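Tripartite terminase subunit 3 (Human herpesvirus 5, PDB 3N4P) supplies, in its C-terminal domain, the metal-dependent nuclease of the terminase motor that probably translocates viral genomic DNA into empty capsids. Local coordinates at residues I150-L153 / I154-S157; Q156-Q159 / S160-I164; T214-S218 / H219-E223. All coordinates share one frame; numbering follows the deposited sequence.

Overall arrangement
Strand 133-138 leads into helix 144-161, which carries contact 1 (150-153 with 154-157) in its middle turns and contact 2 (156-159 with 160-164) at its C-terminal end. Contact 2 starts before contact 1 has finished: they share Gln-156 and Ser-157, and their centres lie 9 Å apart. The helix is the crossover of a beta-alpha-beta unit, and contact 2 turns the chain out of it toward strand 165-172. Contact 3 (214-218 with 219-223) follows in series, about 25 Å from contact 1 between centres, and closes the short turn joining strand 204-211 to helix 221-229. None of the three encloses another; each is local.

Contact 1. Residues I150-L153 / I154-S157; sequences IACL and IRQS
Gln-156 reaches back one helical turn to Cys-152, and its side chain can be followed atom by atom. Gln-156 CB lies 3.2 Å from Leu-153 O and also near Cys-152 O; CG and CD then pass the carbonyl oxygen of Cys-152. With CG, CD and the rest of the chain extended (chi2 -180°), Gln-156 OE1 arrives 3.6 Å from Cys-152 SG, a van der Waals approach. The sulfur is set anti to the backbone N of Cys-152 (chi1 166°), and on the same side Arg-155 NH2 comes within 3.9 Å of Cys-152 SG, its chain bent at chi3.

Four i to i+4 backbone bonds establish the alpha-helical geometry. The straightest runs from Arg-155 N to Ala-151 O, at 3.0 Å with an N-H...O angle of 176°, whereas Ile-154 N, already bonded to Ile-150 O, adds a weak second bond to Ala-151 O. This is the middle of helix 144-161, the crossover between strands 133-138 and 165-172 in a beta-alpha-beta unit; Ala-151 packs on Val-138 and Phe-168 of those strands.

Apolar contact belongs to another side of the helix. Ile-150 CG2 meets Ile-154 CD1 at 4.0 Å, the two branches lying at a slant to one another, and both residues also touch helix 109-127. Ser-157 OG passes 3.6 Å from Leu-153 O but finds its hydrogen-bond partner in Glu-115 of that helix.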
ATOM      1  N   ILE B 150      27.191  20.229  10.191  1.00 67.21           N
ATOM      2  CA  ILE B 150      26.310  19.082  10.136  1.00 62.92           C
ATOM      3  C   ILE B 150      26.355  18.430   8.763  1.00 61.93           C
ATOM      4  O   ILE B 150      26.456  17.207   8.680  1.00 60.91           O
ATOM      5  CB  ILE B 150      24.862  19.447  10.580  1.00 63.44           C
ATOM      6  CG1 ILE B 150      24.812  19.650  12.106  1.00 63.51           C
ATOM      7  CG2 ILE B 150      23.760  18.434  10.027  1.00 55.87           C
ATOM      8  CD1 ILE B 150      23.468  20.268  12.587  1.00 61.94           C
ATOM      9  N   ALA B 151      26.292  19.215   7.692  1.00 61.73           N
ATOM     10  CA  ALA B 151      26.404  18.625   6.347  1.00 60.38           C
ATOM     11  C   ALA B 151      27.658  17.768   6.280  1.00 61.48           C
ATOM     12  O   ALA B 151      27.637  16.601   5.823  1.00 60.70           O
ATOM     13  CB  ALA B 151      26.454  19.699   5.266  1.00 61.95           C
ATOM     14  N   CYS B 152      28.743  18.361   6.723  1.00 61.93           N
ATOM     15  CA  CYS B 152      30.036  17.717   6.660  1.00 65.68           C
ATOM     16  C   CYS B 152      30.023  16.450   7.509  1.00 62.42           C
ATOM     17  O   CYS B 152      30.575  15.448   7.102  1.00 63.72           O
ATOM     18  CB  CYS B 152      31.133  18.734   7.030  1.00 66.38           C
ATOM     19  SG  CYS B 152      32.687  18.001   7.357  1.00 80.78           S
ATOM     20  N   LEU B 153      29.303  16.448   8.631  1.00 60.63           N
ATOM     21  CA  LEU B 153      29.271  15.239   9.478  1.00 57.74           C
ATOM     22  C   LEU B 153      28.467  14.141   8.850  1.00 53.42           C
ATOM     23  O   LEU B 153      28.774  13.000   9.005  1.00 52.63           O
ATOM     24  CB  LEU B 153      28.850  15.496  10.938  1.00 56.49           C
ATOM     25  CG  LEU B 153      29.785  16.340  11.813  1.00 58.95           C
ATOM     26  CD1 LEU B 153      28.971  17.079  12.869  1.00 58.48           C
ATOM     27  CD2 LEU B 153      30.991  15.586  12.493  1.00 51.44           C
ATOM     28  N   ILE B 154      27.453  14.496   8.094  1.00 53.74           N
ATOM     29  CA  ILE B 154      26.576  13.539   7.449  1.00 50.43           C
ATOM     30  C   ILE B 154      27.359  12.865   6.348  1.00 53.14           C
ATOM     31  O   ILE B 154      27.347  11.630   6.240  1.00 54.71           O
ATOM     32  CB  ILE B 154      25.376  14.237   6.800  1.00 50.30           C
ATOM     33  CG1 ILE B 154      24.389  14.751   7.881  1.00 47.89           C
ATOM     34  CG2 ILE B 154      24.631  13.206   5.822  1.00 47.09           C
ATOM     35  CD1 ILE B 154      23.205  15.504   7.359  1.00 53.86           C
ATOM     36  N   ARG B 155      27.985  13.660   5.486  1.00 54.60           N
ATOM     37  CA  ARG B 155      28.769  13.134   4.375  1.00 57.75           C
ATOM     38  C   ARG B 155      29.818  12.125   4.931  1.00 58.25           C
ATOM     39  O   ARG B 155      30.021  11.044   4.388  1.00 58.19           O
ATOM     40  CB  ARG B 155      29.489  14.283   3.653  1.00 60.63           C
ATOM     41  CG  ARG B 155      30.157  13.927   2.321  1.00 65.79           C
ATOM     42  CD  ARG B 155      31.258  14.955   1.938  1.00 72.90           C
ATOM     43  NE  ARG B 155      32.028  15.388   3.103  1.00 75.00           N
ATOM     44  CZ  ARG B 155      33.055  14.735   3.650  1.00 79.14           C
ATOM     45  NH1 ARG B 155      33.486  13.572   3.153  1.00 80.57           N
ATOM     46  NH2 ARG B 155      33.649  15.243   4.732  1.00 78.84           N
ATOM     47  N   GLN B 156      30.432  12.502   6.026  1.00 58.65           N
ATOM     48  CA  GLN B 156      31.318  11.621   6.777  1.00 61.22           C
ATOM     49  C   GLN B 156      30.786  10.227   7.198  1.00 59.56           C
ATOM     50  O   GLN B 156      31.437   9.217   6.894  1.00 60.25           O
ATOM     51  CB  GLN B 156      31.775  12.358   8.012  1.00 62.36           C
ATOM     52  CG  GLN B 156      33.027  13.044   7.819  1.00 69.06           C
ATOM     53  CD  GLN B 156      33.480  13.780   9.087  1.00 76.94           C
ATOM     54  OE1 GLN B 156      33.619  15.031   9.077  1.00 81.65           O
ATOM     55  NE2 GLN B 156      33.669  13.025  10.191  1.00 73.51           N
ATOM     56  N   SER B 157      29.653  10.161   7.925  1.00 59.01           N
ATOM     57  CA  SER B 157      29.082   8.845   8.311  1.00 58.66           C
ATOM     58  C   SER B 157      28.688   8.067   7.074  1.00 56.11           C
ATOM     59  O   SER B 157      29.024   6.889   6.944  1.00 58.21           O
ATOM     60  CB  SER B 157      27.850   8.894   9.243  1.00 57.09           C
ATOM     61  OG  SER B 157      28.067   9.731  10.350  1.00 63.66           O
TER

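Contact 2. Residues Q156-Q159 / S160-I164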
ATOM      1  N   GLN B 156      30.432  12.502   6.026  1.00 58.65           N
ATOM      2  CA  GLN B 156      31.318  11.621   6.777  1.00 61.22           C
ATOM      3  C   GLN B 156      30.786  10.227   7.198  1.00 59.56           C
ATOM      4  O   GLN B 156      31.437   9.217   6.894  1.00 60.25           O
ATOM      5  CB  GLN B 156      31.775  12.358   8.012  1.00 62.36           C
ATOM      6  CG  GLN B 156      33.027  13.044   7.819  1.00 69.06           C
ATOM      7  CD  GLN B 156      33.480  13.780   9.087  1.00 76.94           C
ATOM      8  OE1 GLN B 156      33.619  15.031   9.077  1.00 81.65           O
ATOM      9  NE2 GLN B 156      33.669  13.025  10.191  1.00 73.51           N
ATOM     10  N   SER B 157      29.653  10.161   7.925  1.00 59.01           N
ATOM     11  CA  SER B 157      29.082   8.845   8.311  1.00 58.66           C
ATOM     12  C   SER B 157      28.688   8.067   7.074  1.00 56.11           C
ATOM     13  O   SER B 157      29.024   6.889   6.944  1.00 58.21           O
ATOM     14  CB  SER B 157      27.850   8.894   9.243  1.00 57.09           C
ATOM     15  OG  SER B 157      28.067   9.731  10.350  1.00 63.66           O
ATOM     16  N   VAL B 158      28.039   8.719   6.143  1.00 53.49           N
ATOM     17  CA  VAL B 158      27.555   8.019   4.963  1.00 52.14           C
ATOM     18  C   VAL B 158      28.675   7.301   4.234  1.00 54.07           C
ATOM     19  O   VAL B 158      28.644   6.057   4.116  1.00 52.14           O
ATOM     20  CB  VAL B 158      26.722   8.949   4.038  1.00 52.95           C
ATOM     21  CG1 VAL B 158      26.396   8.237   2.733  1.00 53.15           C
ATOM     22  CG2 VAL B 158      25.458   9.371   4.752  1.00 48.56           C
ATOM     23  N   GLN B 159      29.696   8.085   3.863  1.00 56.41           N
ATOM     24  CA  GLN B 159      30.904   7.609   3.176  1.00 59.54           C
ATOM     25  C   GLN B 159      31.757   6.654   3.914  1.00 61.14           C
ATOM     26  O   GLN B 159      32.456   5.907   3.259  1.00 62.45           O
ATOM     27  CB  GLN B 159      31.738   8.756   2.548  1.00 60.09           C
ATOM     28  CG  GLN B 159      30.807   9.357   1.366  1.00 63.08           C
ATOM     29  CD  GLN B 159      31.529  10.380   0.515  1.00 64.70           C
ATOM     30  OE1 GLN B 159      32.517  10.961   0.947  1.00 62.24           O
ATOM     31  NE2 GLN B 159      31.039  10.589  -0.715  1.00 65.37           N
ATOM     32  N   SER B 160      31.731   6.697   5.256  1.00 62.40           N
ATOM     33  CA  SER B 160      32.425   5.690   6.096  1.00 64.01           C
ATOM     34  C   SER B 160      31.762   4.357   5.894  1.00 64.33           C
ATOM     35  O   SER B 160      32.443   3.342   5.886  1.00 66.40           O
ATOM     36  CB  SER B 160      32.262   5.957   7.591  1.00 63.61           C
ATOM     37  OG  SER B 160      32.726   7.228   8.009  1.00 68.21           O
ATOM     38  N   SER B 161      30.429   4.368   5.730  1.00 61.13           N
ATOM     39  CA  SER B 161      29.646   3.147   5.712  1.00 61.69           C
ATOM     40  C   SER B 161      29.422   2.503   4.360  1.00 61.99           C
ATOM     41  O   SER B 161      29.261   1.303   4.302  1.00 62.03           O
ATOM     42  CB  SER B 161      28.268   3.364   6.382  1.00 59.79           C
ATOM     43  OG  SER B 161      28.433   3.353   7.805  1.00 63.61           O
ATOM     44  N   THR B 162      29.374   3.300   3.299  1.00 62.58           N
ATOM     45  CA  THR B 162      28.978   2.845   1.969  1.00 63.95           C
ATOM     46  C   THR B 162      29.564   3.751   0.846  1.00 65.03           C
ATOM     47  O   THR B 162      29.878   4.942   1.089  1.00 65.84           O
ATOM     48  CB  THR B 162      27.416   2.748   1.860  1.00 62.84           C
ATOM     49  OG1 THR B 162      27.066   2.047   0.662  1.00 67.41           O
ATOM     50  CG2 THR B 162      26.775   4.114   1.817  1.00 60.57           C
ATOM     51  N   LEU B 163      29.754   3.184  -0.349  1.00 64.77           N
ATOM     52  CA  LEU B 163      30.248   3.937  -1.511  1.00 64.04           C
ATOM     53  C   LEU B 163      29.077   4.435  -2.355  1.00 62.85           C
ATOM     54  O   LEU B 163      28.404   3.639  -3.007  1.00 63.15           O
ATOM     55  CB  LEU B 163      31.091   3.040  -2.397  1.00 65.12           C
ATOM     56  CG  LEU B 163      31.919   3.699  -3.509  1.00 66.90           C
ATOM     57  CD1 LEU B 163      33.041   4.614  -2.912  1.00 55.43           C
ATOM     58  CD2 LEU B 163      32.524   2.644  -4.434  1.00 66.43           C
ATOM     59  N   ILE B 164      28.868   5.742  -2.387  1.00 60.80           N
ATOM     60  CA  ILE B 164      27.835   6.339  -3.175  1.00 60.66           C
ATOM     61  C   ILE B 164      28.205   7.807  -3.416  1.00 62.34           C
ATOM     62  O   ILE B 164      28.892   8.379  -2.605  1.00 61.11           O
ATOM     63  CB  ILE B 164      26.485   6.248  -2.407  1.00 58.04           C
ATOM     64  CG1 ILE B 164      25.342   6.731  -3.306  1.00 58.18           C
ATOM     65  CG2 ILE B 164      26.582   7.021  -1.057  1.00 50.85           C
ATOM     66  CD1 ILE B 164      24.041   5.963  -3.156  1.00 62.40           C
TER
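Val-158 packs its CG1 against CG2 of Ile-164, 4.0 Å away, so a residue of the last helical turns meets one beyond the helix end. The two side chains cross at an angle. CG1 of Val-158 stands anti to its own backbone N (chi1 172°), while CG2 of Ile-164 lies between backbone N and carbonyl carbon, and these settings bring the two methyls together. Thr-162 CG2 adds to the same side, 3.5 Å from Val-158 O.

Two carbonyl oxygens each accept twice. Gln-156 O takes a bond from Ser-160 N at 3.0 Å and a shorter one from Ser-160 OG at 2.6 Å; the donors come from opposite faces of the carbonyl plane. The serine hydroxyl thus turns back onto the helix backbone. The helix end shows at Val-158 O, which receives both the i+4 donor Thr-162 N, at 3.0 Å, and the i+3 donor Ser-161 N, at 2.9 Å and 56° out of the plane. Thr-162 is also the first residue to leave helical angles, and its carbonyl oxygen returns to a CA-H...O contact with Gln-159 CA.

At this end of the beta-alpha-beta crossover, Val-158, Ser-161 and Ile-164 rest on Ile-121, Ile-122 and Leu-125 of helix 109-127, as the chain heads into strand 165-172.

Contact 3. Residues T214-S218 / H219-E223; sequences TIKLS and HDPIE
Ile-215 and His-219 close a turn whose backbone then passes to Asp-220, the N-cap of helix 221-229. The turn connects strand 204-211 of the nuclease sheet to that helix.

Hydrogen bonds define both halves. Ile-215 O accepts from Ser-218 N at 3.0 Å and from His-219 N at 3.1 Å, the latter with an N-H...O angle of 158°. This pairing folds residues 215-219 into one compact turn. In the cap, Ile-222 N donates to Asp-220 OD1 at 3.3 Å, an N-H...O angle of 138°, with the nitrogen lying above the carboxylate plane instead of within it. Asp-220 OD2 forms a salt bridge with Arg-47, which gives the carboxylate a second hold and would probably favour its ionised form.

Apolar contacts fill the inner side. Ile-215 CG2, anti to its backbone N, comes 3.7 Å from Pro-221 CA and 4.0 Å from Pro-221 CB; both residues also pack on Leu-97 of strand 91-100. Lys-216 contributes only its aliphatic part here: Lys-216 CG lies 3.5 Å from Pro-221 CG, the lysine chain running at an angle to the proline ring. Beyond CG the chain is bent, and NZ bonds to Leu-210 O.

The imidazole has two neighbours at its ring. Tyr-224 meets the His-219 ring with planes about 20° apart, and the carbonyl oxygen of Ser-218 lies over a face of the imidazole, Ser-218 O being 3.3 Å from His-219 CD2.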
ATOM      1  N   THR B 214      13.788   6.783  15.175  1.00 39.86           N
ATOM      2  CA  THR B 214      13.388   7.619  16.309  1.00 40.69           C
ATOM      3  C   THR B 214      11.877   7.592  16.480  1.00 41.40           C
ATOM      4  O   THR B 214      11.379   8.062  17.512  1.00 39.87           O
ATOM      5  CB  THR B 214      13.773   9.120  16.134  1.00 41.78           C
ATOM      6  OG1 THR B 214      13.105   9.644  14.991  1.00 39.90           O
ATOM      7  CG2 THR B 214      15.288   9.273  15.985  1.00 45.57           C
ATOM      8  N   ILE B 215      11.111   7.108  15.464  1.00 39.46           N
ATOM      9  CA  ILE B 215       9.674   7.054  15.612  1.00 38.62           C
ATOM     10  C   ILE B 215       9.100   5.639  15.798  1.00 40.45           C
ATOM     11  O   ILE B 215       8.119   5.490  16.512  1.00 41.02           O
ATOM     12  CB  ILE B 215       8.977   7.768  14.391  1.00 37.94           C
ATOM     13  CG1 ILE B 215       9.455   9.231  14.296  1.00 38.49           C
ATOM     14  CG2 ILE B 215       7.423   7.704  14.464  1.00 35.10           C
ATOM     15  CD1 ILE B 215       9.114   9.837  12.847  1.00 36.63           C
ATOM     16  N   LYS B 216       9.630   4.625  15.090  1.00 40.87           N
ATOM     17  CA  LYS B 216       8.932   3.322  14.980  1.00 42.58           C
ATOM     18  C   LYS B 216       8.640   2.625  16.274  1.00 43.58           C
ATOM     19  O   LYS B 216       7.604   1.888  16.386  1.00 44.16           O
ATOM     20  CB  LYS B 216       9.706   2.302  14.138  1.00 44.94           C
ATOM     21  CG  LYS B 216       9.222   2.273  12.692  1.00 48.68           C
ATOM     22  CD  LYS B 216       8.885   0.838  12.113  1.00 60.21           C
ATOM     23  CE  LYS B 216       9.974   0.260  11.185  1.00 63.93           C
ATOM     24  NZ  LYS B 216      10.579   1.285  10.239  1.00 64.06           N
ATOM     25  N   LEU B 217       9.509   2.822  17.271  1.00 42.39           N
ATOM     26  CA  LEU B 217       9.249   2.202  18.544  1.00 42.83           C
ATOM     27  C   LEU B 217       8.094   2.774  19.369  1.00 41.51           C
ATOM     28  O   LEU B 217       7.670   2.088  20.340  1.00 43.63           O
ATOM     29  CB  LEU B 217      10.531   2.061  19.460  1.00 45.97           C
ATOM     30  CG  LEU B 217      11.830   1.433  18.891  1.00 50.54           C
ATOM     31  CD1 LEU B 217      12.896   1.403  20.020  1.00 57.79           C
ATOM     32  CD2 LEU B 217      11.638   0.002  18.350  1.00 54.10           C
ATOM     33  N   SER B 218       7.616   3.967  19.035  1.00 38.59           N
ATOM     34  CA  SER B 218       6.502   4.616  19.744  1.00 41.39           C
ATOM     35  C   SER B 218       5.205   4.733  18.927  1.00 40.58           C
ATOM     36  O   SER B 218       4.122   4.821  19.522  1.00 41.15           O
ATOM     37  CB  SER B 218       6.883   6.067  20.150  1.00 41.46           C
ATOM     38  OG  SER B 218       8.253   6.142  20.592  1.00 48.66           O
ATOM     39  N   HIS B 219       5.318   4.826  17.609  1.00 38.98           N
ATOM     40  CA  HIS B 219       4.161   4.987  16.731  1.00 39.97           C
ATOM     41  C   HIS B 219       4.465   4.345  15.419  1.00 39.46           C
ATOM     42  O   HIS B 219       5.617   4.351  14.992  1.00 39.62           O
ATOM     43  CB  HIS B 219       3.868   6.461  16.356  1.00 37.97           C
ATOM     44  CG  HIS B 219       3.513   7.309  17.517  1.00 41.76           C
ATOM     45  ND1 HIS B 219       4.356   8.295  18.000  1.00 45.87           N
ATOM     46  CD2 HIS B 219       2.401   7.346  18.292  1.00 42.16           C
ATOM     47  CE1 HIS B 219       3.796   8.891  19.041  1.00 41.49           C
ATOM     48  NE2 HIS B 219       2.623   8.321  19.252  1.00 51.13           N
ATOM     49  N   ASP B 220       3.431   3.864  14.735  1.00 39.19           N
ATOM     50  CA  ASP B 220       3.517   3.795  13.216  1.00 38.63           C
ATOM     51  C   ASP B 220       3.916   5.171  12.647  1.00 36.31           C
ATOM     52  O   ASP B 220       3.194   6.137  12.915  1.00 37.38           O
ATOM     53  CB  ASP B 220       2.164   3.275  12.652  1.00 38.76           C
ATOM     54  CG  ASP B 220       2.076   3.397  11.086  1.00 45.70           C
ATOM     55  OD1 ASP B 220       3.119   3.484  10.353  1.00 46.90           O
ATOM     56  OD2 ASP B 220       0.930   3.425  10.596  1.00 51.63           O
ATOM     57  N   PRO B 221       5.079   5.301  11.938  1.00 35.51           N
ATOM     58  CA  PRO B 221       5.542   6.634  11.486  1.00 35.35           C
ATOM     59  C   PRO B 221       4.596   7.361  10.567  1.00 37.08           C
ATOM     60  O   PRO B 221       4.512   8.615  10.598  1.00 35.58           O
ATOM     61  CB  PRO B 221       6.849   6.374  10.715  1.00 34.58           C
ATOM     62  CG  PRO B 221       7.414   4.993  11.306  1.00 34.12           C
ATOM     63  CD  PRO B 221       6.135   4.251  11.827  1.00 36.49           C
ATOM     64  N   ILE B 222       3.918   6.599   9.704  1.00 37.92           N
ATOM     65  CA  ILE B 222       2.900   7.163   8.865  1.00 37.90           C
ATOM     66  C   ILE B 222       1.666   7.690   9.625  1.00 40.81           C
ATOM     67  O   ILE B 222       1.088   8.737   9.260  1.00 42.49           O
ATOM     68  CB  ILE B 222       2.510   6.183   7.736  1.00 38.55           C
ATOM     69  CG1 ILE B 222       3.733   5.912   6.784  1.00 36.76           C
ATOM     70  CG2 ILE B 222       1.269   6.697   7.053  1.00 35.94           C
ATOM     71  CD1 ILE B 222       4.409   7.206   6.319  1.00 40.95           C
ATOM     72  N   GLU B 223       1.245   7.009  10.682  1.00 42.29           N
ATOM     73  CA  GLU B 223       0.135   7.542  11.558  1.00 43.28           C
ATOM     74  C   GLU B 223       0.553   8.825  12.289  1.00 43.07           C
ATOM     75  O   GLU B 223      -0.200   9.811  12.347  1.00 45.11           O
ATOM     76  CB  GLU B 223      -0.343   6.482  12.552  1.00 45.78           C
ATOM     77  CG  GLU B 223      -1.318   6.971  13.669  1.00 53.96           C
ATOM     78  CD  GLU B 223      -2.293   5.857  14.207  1.00 68.20           C
ATOM     79  OE1 GLU B 223      -1.818   4.791  14.723  1.00 69.03           O
ATOM     80  OE2 GLU B 223      -3.542   6.084  14.150  1.00 70.40           O
TER